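Local coordinates for insecticidal crystal protein Cry35Ab1 (Bacillus thuringiensis, PDB 4JP0), which acts together with Cry34Ab1 as one component of a binary insecticidal toxin active on western corn rootworm, at residues G16-T21 and M33-D38; F48-D53 and L180-M185; R213-N218 and T230-T235; Q250-S255 and E282-T287. All blocks are in the same frame, centred on the assembly; numbering follows the deposited sequence. Where two conformers were deposited one is given.

The four contacts follow the elongated chain from its beta-trefoil lectin part into its toxin body. Contact 2 is buried, an apolar packing of the lectin sheet against the end of strand 174-182. Contacts 1 and 4 lie at the surface and rely on hydrogen bonds; contact 3 is partly buried and mixes the two. Contacts 1 and 2 reach one sheet through strands 18-22 and 43-52, and contacts 2 and 3 each reach, with one segment, the four-stranded sheet holding strands 174-182 and 202-221. Contacts 3 and 4 touch where Trp233 CH2 lies 3.8 Å from Ile253 CG1, whereas contacts 1 and 3 sit on opposite sides of the chain's centre, about 63 Å apart between centres.

Contact 1 (G16-T21 and M33-D38); sequences GLYAAT and MNKNDD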
loop_
_atom_site.group_PDB
_atom_site.type_symbol
_atom_site.label_atom_id
_atom_site.label_comp_id
_atom_site.label_asym_id
_atom_site.label_seq_id
_atom_site.Cartn_x
_atom_site.Cartn_y
_atom_site.Cartn_z
ATOM N N GLY A 16 -2.201 -38.752 9.058
ATOM C CA GLY A 16 -2.035 -38.698 7.601
ATOM C C GLY A 16 -3.218 -38.126 6.822
ATOM O O GLY A 16 -3.240 -38.177 5.576
ATOM N N LEU A 17 -4.181 -37.562 7.543
ATOM C CA LEU A 17 -5.377 -36.946 6.948
ATOM C C LEU A 17 -5.118 -35.519 6.537
ATOM O O LEU A 17 -4.199 -34.902 7.073
ATOM C CB LEU A 17 -6.532 -37.044 7.937
ATOM C CG LEU A 17 -6.925 -38.471 8.364
ATOM C CD1 LEU A 17 -8.120 -38.345 9.314
ATOM C CD2 LEU A 17 -7.264 -39.333 7.125
ATOM N N TYR A 18 -5.872 -35.014 5.547
ATOM C CA TYR A 18 -5.663 -33.658 5.026
ATOM C C TYR A 18 -6.749 -32.666 5.440
ATOM O O TYR A 18 -7.947 -32.979 5.398
ATOM C CB TYR A 18 -5.623 -33.698 3.502
ATOM C CG TYR A 18 -4.354 -34.371 2.994
ATOM C CD1 TYR A 18 -4.191 -35.758 3.035
ATOM C CD2 TYR A 18 -3.330 -33.618 2.457
ATOM C CE1 TYR A 18 -2.990 -36.379 2.551
ATOM C CE2 TYR A 18 -2.140 -34.218 1.972
ATOM C CZ TYR A 18 -1.991 -35.598 2.034
ATOM O OH TYR A 18 -0.827 -36.176 1.568
ATOM N N ALA A 19 -6.320 -31.452 5.777
ATOM C CA ALA A 19 -7.257 -30.408 6.141
ATOM C C ALA A 19 -8.112 -30.113 4.908
ATOM O O ALA A 19 -7.574 -29.963 3.781
ATOM C CB ALA A 19 -6.487 -29.151 6.578
ATOM N N ALA A 20 -9.424 -29.983 5.109
ATOM C CA ALA A 20 -10.354 -29.893 3.973
ATOM C C ALA A 20 -11.608 -29.087 4.280
ATOM O O ALA A 20 -12.057 -29.064 5.409
ATOM C CB ALA A 20 -10.787 -31.307 3.598
ATOM N N THR A 21 -12.188 -28.437 3.269
ATOM C CA THR A 21 -13.517 -27.845 3.430
ATOM C C THR A 21 -14.433 -28.480 2.396
ATOM O O THR A 21 -13.943 -28.997 1.372
ATOM C CB THR A 21 -13.527 -26.325 3.167
ATOM O OG1 THR A 21 -12.759 -26.035 2.010
ATOM C CG2 THR A 21 -12.849 -25.565 4.254
ATOM N N MET A 33 -9.673 -35.158 6.120
ATOM C CA MET A 33 -10.196 -36.179 5.202
ATOM C C MET A 33 -9.069 -37.032 4.690
ATOM O O MET A 33 -7.942 -36.536 4.537
ATOM C CB MET A 33 -10.843 -35.511 3.972
ATOM C CG MET A 33 -12.147 -34.766 4.291
ATOM S SD MET A 33 -13.447 -35.952 4.775
ATOM C CE MET A 33 -13.554 -36.866 3.238
ATOM N N ASN A 34 -9.390 -38.292 4.355
ATOM C CA ASN A 34 -8.432 -39.184 3.706
ATOM C C ASN A 34 -8.414 -38.856 2.210
ATOM O O ASN A 34 -9.475 -38.715 1.600
ATOM C CB ASN A 34 -8.808 -40.648 3.914
ATOM C CG ASN A 34 -7.740 -41.588 3.402
ATOM O OD1 ASN A 34 -7.326 -41.500 2.261
ATOM N ND2 ASN A 34 -7.269 -42.479 4.263
ATOM N N LYS A 35 -7.230 -38.716 1.624
ATOM C CA LYS A 35 -7.168 -38.243 0.242
ATOM C C LYS A 35 -7.741 -39.238 -0.724
ATOM O O LYS A 35 -7.980 -38.891 -1.883
ATOM C CB LYS A 35 -5.763 -37.776 -0.180
ATOM C CG LYS A 35 -4.711 -38.870 -0.230
ATOM C CD LYS A 35 -3.303 -38.210 -0.233
ATOM C CE LYS A 35 -2.168 -39.221 -0.217
ATOM N NZ LYS A 35 -0.825 -38.548 -0.421
ATOM N N ASN A 36 -8.035 -40.442 -0.248
ATOM C CA ASN A 36 -8.642 -41.453 -1.122
ATOM C C ASN A 36 -10.082 -41.785 -0.719
ATOM O O ASN A 36 -10.643 -42.834 -1.048
ATOM C CB ASN A 36 -7.756 -42.701 -1.187
ATOM C CG ASN A 36 -6.420 -42.424 -1.866
ATOM O OD1 ASN A 36 -6.376 -42.000 -3.020
ATOM N ND2 ASN A 36 -5.324 -42.634 -1.145
ATOM N N ASP A 37 -10.697 -40.870 0.016
ATOM C CA ASP A 37 -12.093 -41.029 0.363
ATOM C C ASP A 37 -12.935 -41.052 -0.926
ATOM O O ASP A 37 -12.609 -40.343 -1.888
ATOM C CB ASP A 37 -12.525 -39.836 1.234
ATOM C CG ASP A 37 -13.914 -40.014 1.805
ATOM O OD1 ASP A 37 -14.902 -39.569 1.165
ATOM O OD2 ASP A 37 -14.106 -40.589 2.893
ATOM N N ASP A 38 -14.022 -41.813 -0.922
ATOM C CA ASP A 38 -14.939 -41.890 -2.063
ATOM C C ASP A 38 -15.503 -40.551 -2.489
ATOM O O ASP A 38 -15.818 -40.353 -3.614
ATOM C CB ASP A 38 -16.070 -42.937 -1.870
ATOM C CG ASP A 38 -17.185 -42.479 -0.941
ATOM O OD1 ASP A 38 -16.930 -41.836 0.050
ATOM O OD2 ASP A 38 -18.342 -42.784 -1.192
HETATM O O HOH W 1 -4.988 -39.215 3.563
#
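Lys35 runs its aliphatic chain past the Tyr18 ring and ends by donating a hydrogen bond from NZ to the phenol oxygen OH of Tyr18, 3.1 Å away. The two side chains cross obliquely, and the closest carbon approach is CD of Lys35 to CE1 of Tyr18, at 3.3 Å. A first torsion of 66° sets CG of Lys35 between its own backbone N and carbonyl carbon, and from there the chain stays extended, which lets the ammonium group reach the far end of the ring.

At the root of the Tyr18 side chain the backbones join. Tyr18 and Met33 form a hydrogen-bonded antiparallel pair: Tyr18 N donates to Met33 O at 2.8 Å in an almost straight bond (176° at the hydrogen), and Met33 N returns one to Tyr18 O. The same Met33 O lies at the edge of the Tyr18 ring. Beyond this bridge a water takes over, donating to Gly16 O and accepting from Lys35 N, in the plane of the Tyr18 ring at its edge.

Beside the bridge, CD2 of Leu17 rests 3.6 Å from CA of Asn34, and the apolar side chains of Met33 and Ala20 meet, CG to CB, at 3.8 Å. Asn34 then starts a type I turn; its OD1 accepts from Asn36 N, an Asx turn at the start of the loop. On the neighbouring strand 43-52, Leu45 touches Ala20 and Tyr43 touches Met33. The antiparallel pairing of strands 18-22 and 31-33 makes a beta hairpin at the surface of the ricin B-type beta-trefoil.

Contact 2 (F48-D53 and L180-M185); sequences FLFPID and LVPCIM
Phe50 lies with one ring face over the pyrrolidine of Pro182, whose CB is 3.9 Å from the ring centroid and 28° off the ring normal, a CH-pi contact. It belongs to the junction between the beta-trefoil lectin fold, entered through strand 43-52, and the four-stranded antiparallel sheet of the toxin body, which ends here at Pro182 of strand 174-182. Phe48, two residues before Phe50 on the same strand, lays CD2 against the opposite face of the ring, displaced toward the rim.

After Pro182 the chain turns into a short 3-10 segment, closed by a bond from Met185 N to Pro182 O, and this turn continues over the Pro182 side of the ring, out to its rim. SG of Cys183 sits 3.8 Å from CZ of Phe50, approaching obliquely as a sulfur-aromatic contact. Ile184 comes, also at a slant, to the neighbouring CD1 and CE1: its CD1 meets CD1 of Phe50 at 3.6 Å, while its CG2 lies near CE1. The first torsion of Ile184, 55°, holds CG1 between the backbone N and the carbonyl carbon, and both branches are thereby turned to the ring.

Tyr202 meets Phe50 edge-to-face, and Ile197 of helix 193-199 also touches it; the residue is buried. The side chains that meet across the two segments are all apolar or sulfur-bearing. Ile58 and Thr60 of strand 56-61 back Ile184. At the far end, the extended chain of Met185 crosses Ile52 at about a right angle, pressing CE tightly against Ile52 CG2 at 3.5 Å.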
loop_
_atom_site.group_PDB
_atom_site.type_symbol
_atom_site.label_atom_id
_atom_site.label_comp_id
_atom_site.label_asym_id
_atom_site.label_seq_id
_atom_site.Cartn_x
_atom_site.Cartn_y
_atom_site.Cartn_z
ATOM N N PHE A 48 -3.785 -21.434 0.332
ATOM C CA PHE A 48 -2.792 -20.432 -0.090
ATOM C C PHE A 48 -2.424 -19.584 1.100
ATOM O O PHE A 48 -3.314 -19.063 1.810
ATOM C CB PHE A 48 -3.361 -19.547 -1.214
ATOM C CG PHE A 48 -2.316 -18.851 -2.018
ATOM C CD1 PHE A 48 -1.913 -19.378 -3.239
ATOM C CD2 PHE A 48 -1.744 -17.656 -1.575
ATOM C CE1 PHE A 48 -0.945 -18.745 -3.999
ATOM C CE2 PHE A 48 -0.758 -17.017 -2.336
ATOM C CZ PHE A 48 -0.367 -17.565 -3.551
ATOM N N LEU A 49 -1.128 -19.482 1.369
ATOM C CA LEU A 49 -0.668 -18.702 2.498
ATOM C C LEU A 49 -0.353 -17.290 2.051
ATOM O O LEU A 49 0.348 -17.108 1.070
ATOM C CB LEU A 49 0.628 -19.290 3.040
ATOM C CG LEU A 49 0.604 -20.713 3.558
ATOM C CD1 LEU A 49 1.961 -21.022 4.214
ATOM C CD2 LEU A 49 -0.536 -20.864 4.549
ATOM N N PHE A 50 -0.914 -16.299 2.729
ATOM C CA PHE A 50 -0.481 -14.895 2.500
ATOM C C PHE A 50 0.247 -14.382 3.739
ATOM O O PHE A 50 -0.189 -14.631 4.871
ATOM C CB PHE A 50 -1.669 -14.004 2.221
ATOM C CG PHE A 50 -2.297 -14.238 0.852
ATOM C CD1 PHE A 50 -3.543 -14.802 0.736
ATOM C CD2 PHE A 50 -1.629 -13.882 -0.300
ATOM C CE1 PHE A 50 -4.144 -14.969 -0.499
ATOM C CE2 PHE A 50 -2.216 -14.081 -1.552
ATOM C CZ PHE A 50 -3.480 -14.613 -1.640
ATOM N N PRO A 51 1.353 -13.674 3.546
ATOM C CA PRO A 51 2.120 -13.166 4.673
ATOM C C PRO A 51 1.554 -11.815 5.131
ATOM O O PRO A 51 1.108 -11.010 4.304
ATOM C CB PRO A 51 3.526 -12.993 4.076
ATOM C CG PRO A 51 3.231 -12.524 2.624
ATOM C CD PRO A 51 1.924 -13.246 2.245
ATOM N N ILE A 52 1.582 -11.598 6.448
ATOM C CA ILE A 52 1.199 -10.322 7.033
ATOM C C ILE A 52 2.271 -9.891 8.009
ATOM O O ILE A 52 3.308 -10.568 8.180
ATOM C CB ILE A 52 -0.200 -10.407 7.696
ATOM C CG1 ILE A 52 -0.246 -11.484 8.791
ATOM C CG2 ILE A 52 -1.288 -10.651 6.626
ATOM C CD1 ILE A 52 -1.594 -11.475 9.575
ATOM N N ASP A 53 2.068 -8.746 8.637
ATOM C CA ASP A 53 3.099 -8.228 9.509
ATOM C C ASP A 53 3.442 -9.188 10.663
ATOM O O ASP A 53 2.667 -10.058 11.039
ATOM C CB ASP A 53 2.699 -6.859 10.101
ATOM C CG ASP A 53 2.628 -5.728 9.062
ATOM O OD1 ASP A 53 3.219 -5.821 7.945
ATOM O OD2 ASP A 53 1.982 -4.667 9.316
ATOM N N LEU A 180 3.798 -5.854 -3.082
ATOM C CA LEU A 180 2.795 -6.831 -3.514
ATOM C C LEU A 180 1.720 -6.984 -2.443
ATOM O O LEU A 180 2.033 -7.173 -1.246
ATOM C CB LEU A 180 3.457 -8.177 -3.726
ATOM C CG LEU A 180 4.411 -8.201 -4.918
ATOM C CD1 LEU A 180 5.007 -9.593 -5.103
ATOM C CD2 LEU A 180 3.666 -7.793 -6.153
ATOM N N VAL A 181 0.463 -6.905 -2.860
ATOM C CA VAL A 181 -0.631 -6.978 -1.897
ATOM C C VAL A 181 -1.479 -8.208 -2.124
ATOM O O VAL A 181 -1.989 -8.418 -3.204
ATOM C CB VAL A 181 -1.525 -5.703 -1.980
ATOM C CG1 VAL A 181 -2.753 -5.782 -1.017
ATOM C CG2 VAL A 181 -0.665 -4.475 -1.698
ATOM N N PRO A 182 -1.626 -9.024 -1.096
ATOM C CA PRO A 182 -2.490 -10.202 -1.177
ATOM C C PRO A 182 -3.889 -9.853 -1.735
ATOM O O PRO A 182 -4.532 -8.898 -1.276
ATOM C CB PRO A 182 -2.619 -10.605 0.279
ATOM C CG PRO A 182 -1.238 -10.270 0.868
ATOM C CD PRO A 182 -0.961 -8.893 0.202
ATOM N N CYS A 183 -4.378 -10.653 -2.672
ATOM C CA CYS A 183 -5.656 -10.365 -3.303
ATOM C C CYS A 183 -6.801 -10.355 -2.297
ATOM O O CYS A 183 -7.754 -9.634 -2.501
ATOM C CB CYS A 183 -5.947 -11.326 -4.486
ATOM S SG CYS A 183 -6.048 -13.063 -3.993
ATOM N N ILE A 184 -6.682 -11.126 -1.213
ATOM C CA ILE A 184 -7.716 -11.139 -0.196
ATOM C C ILE A 184 -7.922 -9.776 0.442
ATOM O O ILE A 184 -8.992 -9.516 0.991
ATOM C CB ILE A 184 -7.451 -12.229 0.891
ATOM C CG1 ILE A 184 -6.054 -12.050 1.496
ATOM C CG2 ILE A 184 -7.592 -13.641 0.266
ATOM C CD1 ILE A 184 -5.835 -12.869 2.802
ATOM N N MET A 185 -6.903 -8.922 0.381
ATOM C CA MET A 185 -6.974 -7.586 0.973
ATOM C C MET A 185 -7.422 -6.546 -0.056
ATOM O O MET A 185 -7.448 -5.338 0.239
ATOM C CB MET A 185 -5.597 -7.184 1.504
ATOM C CG MET A 185 -5.104 -8.085 2.606
ATOM S SD MET A 185 -3.393 -7.768 3.000
ATOM C CE MET A 185 -3.025 -9.235 3.972
#

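Contact 3 (R213-N218 and T230-T235); sequences RAVGSN and TYEWGT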
loop_
_atom_site.group_PDB
_atom_site.type_symbol
_atom_site.label_atom_id
_atom_site.label_comp_id
_atom_site.label_asym_id
_atom_site.label_seq_id
_atom_site.Cartn_x
_atom_site.Cartn_y
_atom_site.Cartn_z
ATOM N N ARG A 213 2.609 22.015 -11.267
ATOM C CA ARG A 213 2.213 23.394 -11.020
ATOM C C ARG A 213 1.014 23.441 -10.083
ATOM O O ARG A 213 0.096 22.659 -10.223
ATOM C CB ARG A 213 1.853 24.035 -12.374
ATOM C CG ARG A 213 0.986 25.283 -12.321
ATOM C CD ARG A 213 0.559 25.792 -13.713
ATOM N NE ARG A 213 -0.717 26.506 -13.661
ATOM C CZ ARG A 213 -1.133 27.372 -14.583
ATOM N NH1 ARG A 213 -0.363 27.648 -15.635
ATOM N NH2 ARG A 213 -2.316 27.970 -14.454
ATOM N N ALA A 214 1.037 24.336 -9.104
ATOM C CA ALA A 214 -0.104 24.488 -8.210
ATOM C C ALA A 214 -1.125 25.406 -8.865
ATOM O O ALA A 214 -0.800 26.532 -9.257
ATOM C CB ALA A 214 0.334 25.072 -6.917
ATOM N N VAL A 215 -2.355 24.929 -8.970
ATOM C CA VAL A 215 -3.426 25.692 -9.568
ATOM C C VAL A 215 -3.639 26.968 -8.725
ATOM O O VAL A 215 -3.789 26.911 -7.485
ATOM C CB VAL A 215 -4.730 24.848 -9.679
ATOM C CG1 VAL A 215 -5.820 25.639 -10.411
ATOM C CG2 VAL A 215 -4.477 23.475 -10.372
ATOM N N GLY A 216 -3.598 28.111 -9.398
ATOM C CA GLY A 216 -3.796 29.425 -8.794
ATOM C C GLY A 216 -2.492 30.156 -8.471
ATOM O O GLY A 216 -2.492 31.365 -8.155
ATOM N N SER A 217 -1.368 29.445 -8.579
ATOM C CA SER A 217 -0.084 29.989 -8.149
ATOM C C SER A 217 0.664 30.869 -9.164
ATOM O O SER A 217 1.703 31.426 -8.830
ATOM C CB SER A 217 0.844 28.841 -7.690
ATOM O OG SER A 217 1.373 28.145 -8.811
ATOM N N ASN A 218 0.201 30.953 -10.403
ATOM C CA ASN A 218 0.914 31.786 -11.373
ATOM C C ASN A 218 0.488 33.221 -11.114
ATOM O O ASN A 218 -0.684 33.591 -11.248
ATOM C CB ASN A 218 0.704 31.317 -12.825
ATOM C CG ASN A 218 1.637 32.018 -13.846
ATOM O OD1 ASN A 218 2.781 32.433 -13.536
ATOM N ND2 ASN A 218 1.140 32.148 -15.084
ATOM N N THR A 230 -4.080 32.625 -3.743
ATOM C CA THR A 230 -4.418 31.341 -3.180
ATOM C C THR A 230 -4.130 30.249 -4.205
ATOM O O THR A 230 -4.351 30.421 -5.405
ATOM C CB THR A 230 -5.905 31.343 -2.777
ATOM O OG1 THR A 230 -6.240 30.111 -2.144
ATOM C CG2 THR A 230 -6.796 31.364 -4.005
ATOM N N TYR A 231 -3.580 29.145 -3.734
ATOM C CA TYR A 231 -3.364 28.008 -4.616
ATOM C C TYR A 231 -4.096 26.849 -3.988
ATOM O O TYR A 231 -4.421 26.895 -2.806
ATOM C CB TYR A 231 -1.880 27.679 -4.828
ATOM C CG TYR A 231 -1.148 27.232 -3.595
ATOM C CD1 TYR A 231 -1.125 25.889 -3.228
ATOM C CD2 TYR A 231 -0.462 28.139 -2.797
ATOM C CE1 TYR A 231 -0.461 25.476 -2.116
ATOM C CE2 TYR A 231 0.222 27.719 -1.670
ATOM C CZ TYR A 231 0.216 26.384 -1.340
ATOM O OH TYR A 231 0.870 25.918 -0.229
ATOM N N GLU A 232 -4.370 25.834 -4.791
ATOM C CA GLU A 232 -5.078 24.648 -4.347
ATOM C C GLU A 232 -4.143 23.476 -4.076
ATOM O O GLU A 232 -3.118 23.330 -4.722
ATOM C CB GLU A 232 -6.044 24.232 -5.442
ATOM C CG GLU A 232 -7.103 25.284 -5.741
ATOM C CD GLU A 232 -7.916 24.927 -6.971
ATOM O OE1 GLU A 232 -7.880 23.726 -7.381
ATOM O OE2 GLU A 232 -8.583 25.835 -7.521
ATOM N N TRP A 233 -4.510 22.634 -3.129
ATOM C CA TRP A 233 -3.748 21.419 -2.888
ATOM C C TRP A 233 -4.700 20.416 -2.281
ATOM O O TRP A 233 -5.887 20.716 -2.102
ATOM C CB TRP A 233 -2.545 21.675 -1.993
ATOM C CG TRP A 233 -2.893 22.205 -0.622
ATOM C CD1 TRP A 233 -3.184 23.498 -0.274
ATOM C CD2 TRP A 233 -2.941 21.446 0.581
ATOM N NE1 TRP A 233 -3.427 23.579 1.078
ATOM C CE2 TRP A 233 -3.289 22.325 1.625
ATOM C CE3 TRP A 233 -2.753 20.095 0.878
ATOM C CZ2 TRP A 233 -3.435 21.901 2.941
ATOM C CZ3 TRP A 233 -2.895 19.669 2.179
ATOM C CH2 TRP A 233 -3.239 20.564 3.199
ATOM N N GLY A 234 -4.189 19.238 -1.953
ATOM C CA GLY A 234 -5.036 18.184 -1.418
ATOM C C GLY A 234 -5.328 17.168 -2.514
ATOM O O GLY A 234 -4.426 16.714 -3.219
ATOM N N THR A 235 -6.596 16.838 -2.683
ATOM C CA THR A 235 -6.977 15.894 -3.713
ATOM C C THR A 235 -8.367 16.187 -4.185
ATOM O O THR A 235 -9.193 16.664 -3.410
ATOM C CB THR A 235 -6.887 14.453 -3.195
ATOM O OG1 THR A 235 -7.249 13.546 -4.248
ATOM C CG2 THR A 235 -7.943 14.210 -2.114
HETATM O O HOH W 2 -2.870 22.466 -7.407
#
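From strand 230-234, the side chain of Glu232 passes at a slant over Val215. Its CB and CG both lie 4.1 Å from the carbonyl oxygen of Val215; farther out, CD is beside CG1 of Val215, OE1 stands 4.1 Å from Val215 CB, and OE2 reaches CG1 at 4.0 Å. The carboxylate thus lies loosely beside CB and CG1 of the valine, while OE1 also has a long, weak ion pair with Lys292.

The backbone of the same residue makes the single direct hydrogen bond between the segments: Glu232 N donates to Val215 O at 3.0 Å. This oxygen also receives a CA-H...O contact from Tyr231 CA, 3.1 Å away. A water bridges the other side of the pair, accepting from Val215 N and donating to Glu232 O.

Val215 and Gly216 occupy the middle of a type II turn from Ala214 to Ser217, and the positive phi of Gly216, 98°, belongs to that turn; its CA passes close to Thr230 O. Ala214 O is gripped twice, by Ser217 N and by Ser217 OG, the latter at 2.7 Å on a lone pair. Against the turn, CB of Tyr231 packs on CB of Ala214 at 4.0 Å and on CB of Ser217, before its ring turns off to stack on Tyr341 of strand 327-346. The turn lies within the interrupted strand 202-221 and meets strand 225-234, whose sheet partner is 292-301, in the extended antiparallel beta body of a toxin_10 protein, consistent with the elongated, aerolysin-like build of this family.

Contact 4 (Q250-S255 and E282-T287); sequences QINIDS and EYSHET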
loop_
_atom_site.group_PDB
_atom_site.type_symbol
_atom_site.label_atom_id
_atom_site.label_comp_id
_atom_site.label_asym_id
_atom_site.label_seq_id
_atom_site.Cartn_x
_atom_site.Cartn_y
_atom_site.Cartn_z
ATOM N N GLN A 250 -7.048 5.423 3.962
ATOM C CA GLN A 250 -7.211 6.767 3.388
ATOM C C GLN A 250 -5.956 7.594 3.589
ATOM O O GLN A 250 -5.109 7.262 4.431
ATOM C CB GLN A 250 -8.392 7.504 4.034
ATOM C CG GLN A 250 -8.223 7.777 5.524
ATOM C CD GLN A 250 -9.517 8.240 6.194
ATOM O OE1 GLN A 250 -10.576 7.667 5.956
ATOM N NE2 GLN A 250 -9.425 9.271 7.038
ATOM N N ILE A 251 -5.847 8.684 2.826
ATOM C CA ILE A 251 -4.742 9.598 2.993
ATOM C C ILE A 251 -5.298 10.783 3.737
ATOM O O ILE A 251 -6.296 11.364 3.321
ATOM C CB ILE A 251 -4.161 10.059 1.676
ATOM C CG1 ILE A 251 -3.716 8.864 0.809
ATOM C CG2 ILE A 251 -2.964 10.909 1.975
ATOM C CD1 ILE A 251 -2.775 7.944 1.502
ATOM N N ASN A 252 -4.674 11.115 4.857
ATOM C CA ASN A 252 -5.125 12.260 5.662
ATOM C C ASN A 252 -4.439 13.560 5.268
ATOM O O ASN A 252 -3.550 13.579 4.405
ATOM C CB ASN A 252 -4.932 11.976 7.145
ATOM C CG ASN A 252 -6.028 11.129 7.703
ATOM O OD1 ASN A 252 -6.949 10.738 6.979
ATOM N ND2 ASN A 252 -5.950 10.832 9.003
ATOM N N ILE A 253 -4.832 14.657 5.917
ATOM C CA ILE A 253 -4.361 15.986 5.508
ATOM C C ILE A 253 -2.823 16.152 5.568
ATOM O O ILE A 253 -2.207 17.020 4.919
ATOM C CB ILE A 253 -5.140 17.052 6.354
ATOM C CG1 ILE A 253 -4.915 18.468 5.834
ATOM C CG2 ILE A 253 -4.783 16.940 7.835
ATOM C CD1 ILE A 253 -5.925 19.467 6.364
ATOM N N ASP A 254 -2.277 15.306 6.409
ATOM C CA ASP A 254 -0.903 15.011 6.747
ATOM C C ASP A 254 -0.167 14.351 5.545
ATOM O O ASP A 254 1.072 14.251 5.495
ATOM C CB ASP A 254 -1.121 13.901 7.847
ATOM C CG ASP A 254 0.154 13.452 8.549
ATOM O OD1 ASP A 254 1.098 12.945 7.880
ATOM O OD2 ASP A 254 0.291 13.516 9.781
ATOM N N SER A 255 -0.942 13.892 4.569
ATOM C CA SER A 255 -0.414 12.996 3.516
ATOM C C SER A 255 0.017 11.651 4.113
ATOM O O SER A 255 0.632 10.812 3.435
ATOM C CB SER A 255 0.731 13.607 2.709
ATOM O OG SER A 255 0.236 14.546 1.767
ATOM N N GLU A 282 4.269 7.638 5.486
ATOM C CA GLU A 282 4.188 7.771 6.926
ATOM C C GLU A 282 2.779 7.481 7.428
ATOM O O GLU A 282 1.802 7.640 6.700
ATOM C CB GLU A 282 4.587 9.206 7.317
ATOM C CG GLU A 282 6.075 9.468 7.129
ATOM C CD GLU A 282 6.519 10.855 7.559
ATOM O OE1 GLU A 282 5.649 11.730 7.837
ATOM O OE2 GLU A 282 7.760 11.067 7.617
ATOM N N TYR A 283 2.691 7.018 8.666
ATOM C CA TYR A 283 1.420 6.940 9.349
ATOM C C TYR A 283 0.999 8.376 9.620
ATOM O O TYR A 283 1.834 9.239 9.964
ATOM C CB TYR A 283 1.568 6.206 10.677
ATOM C CG TYR A 283 1.977 4.749 10.538
ATOM C CD1 TYR A 283 3.202 4.299 10.996
ATOM C CD2 TYR A 283 1.134 3.827 9.965
ATOM C CE1 TYR A 283 3.567 2.955 10.884
ATOM C CE2 TYR A 283 1.502 2.489 9.844
ATOM C CZ TYR A 283 2.716 2.079 10.295
ATOM O OH TYR A 283 3.084 0.773 10.172
ATOM N N SER A 284 -0.289 8.646 9.455
ATOM C CA SER A 284 -0.813 9.981 9.693
ATOM C C SER A 284 -0.760 10.345 11.161
ATOM O O SER A 284 -0.829 9.472 12.025
ATOM C CB SER A 284 -2.247 10.093 9.193
ATOM O OG SER A 284 -2.803 11.350 9.540
ATOM N N HIS A 285 -0.639 11.645 11.430
ATOM C CA HIS A 285 -0.648 12.160 12.803
ATOM C C HIS A 285 -1.881 13.041 12.993
ATOM O O HIS A 285 -2.046 13.717 14.016
ATOM C CB HIS A 285 0.619 12.978 13.061
ATOM C CG HIS A 285 1.852 12.149 13.246
ATOM N ND1 HIS A 285 2.243 11.179 12.349
ATOM C CD2 HIS A 285 2.792 12.160 14.222
ATOM C CE1 HIS A 285 3.364 10.616 12.769
ATOM N NE2 HIS A 285 3.719 11.193 13.904
ATOM N N GLU A 286 -2.745 13.039 11.989
ATOM C CA GLU A 286 -3.944 13.840 11.977
ATOM C C GLU A 286 -5.168 12.965 11.931
ATOM O O GLU A 286 -5.091 11.757 11.696
ATOM C CB GLU A 286 -3.963 14.765 10.756
ATOM C CG GLU A 286 -2.757 15.682 10.606
ATOM C CD GLU A 286 -2.755 16.892 11.544
ATOM O OE1 GLU A 286 -3.770 17.189 12.239
ATOM O OE2 GLU A 286 -1.707 17.569 11.572
ATOM N N THR A 287 -6.317 13.589 12.140
ATOM C CA THR A 287 -7.558 12.863 12.104
ATOM C C THR A 287 -8.396 13.254 10.890
ATOM O O THR A 287 -9.350 12.558 10.530
ATOM C CB THR A 287 -8.323 13.085 13.418
ATOM O OG1 THR A 287 -9.464 12.225 13.460
ATOM C CG2 THR A 287 -8.921 14.465 13.469
HETATM O O HOH W 3 -8.425 9.880 10.707
HETATM O O HOH W 4 3.816 9.660 3.611
#
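Asp254 and His285 provide the shorter of the two hydrogen bonds between the segments: His285 N donates to OD2 of Asp254 at 2.7 Å, meeting the oxygen from 57° above the carboxylate plane. With CG anti to the backbone N (chi1 -174°), the carboxylate of Asp254 extends from its turn to the 282-287 chain. The second bond runs from ND2 of Asn252 to Glu286 O at 3.0 Å, bent to 130° at the hydrogen and arriving from well above the carbonyl plane. ND2 also donates a hydrogen bond to a water, which donates to Thr287 O, so one amide holds Glu286 O directly and Thr287 O through the water.

Internal bonds shape the two partners. Residues Asn252 to Ser255 form a type I turn. In the other segment Ser284 OG accepts from Glu286 N at 3.0 Å, an ST turn, and ND1 of His285 donates to Tyr283 O, which lies at the edge of the imidazole, in its plane.

Apolar contacts are few in this mainly polar surface contact. CG2 of Ile253 packs on CG of Glu286 at 3.7 Å, and CB of Asp254 touches the same carbon. Outside the segments, backbone bonds of Glu282 and Ser284 with Met257 hold the loop beside the short two-stranded sheet 249-251 and 257-259.

Two other carboxylates lie near Asp254 without touching it, Glu282 OE1 4.7 Å from its OD1 and Glu286 OE2 4.9 Å from its OD2. Their nearness may slightly raise the affinity of these groups for protons, an effect that the backbone N-H of His285 would offset for Asp254.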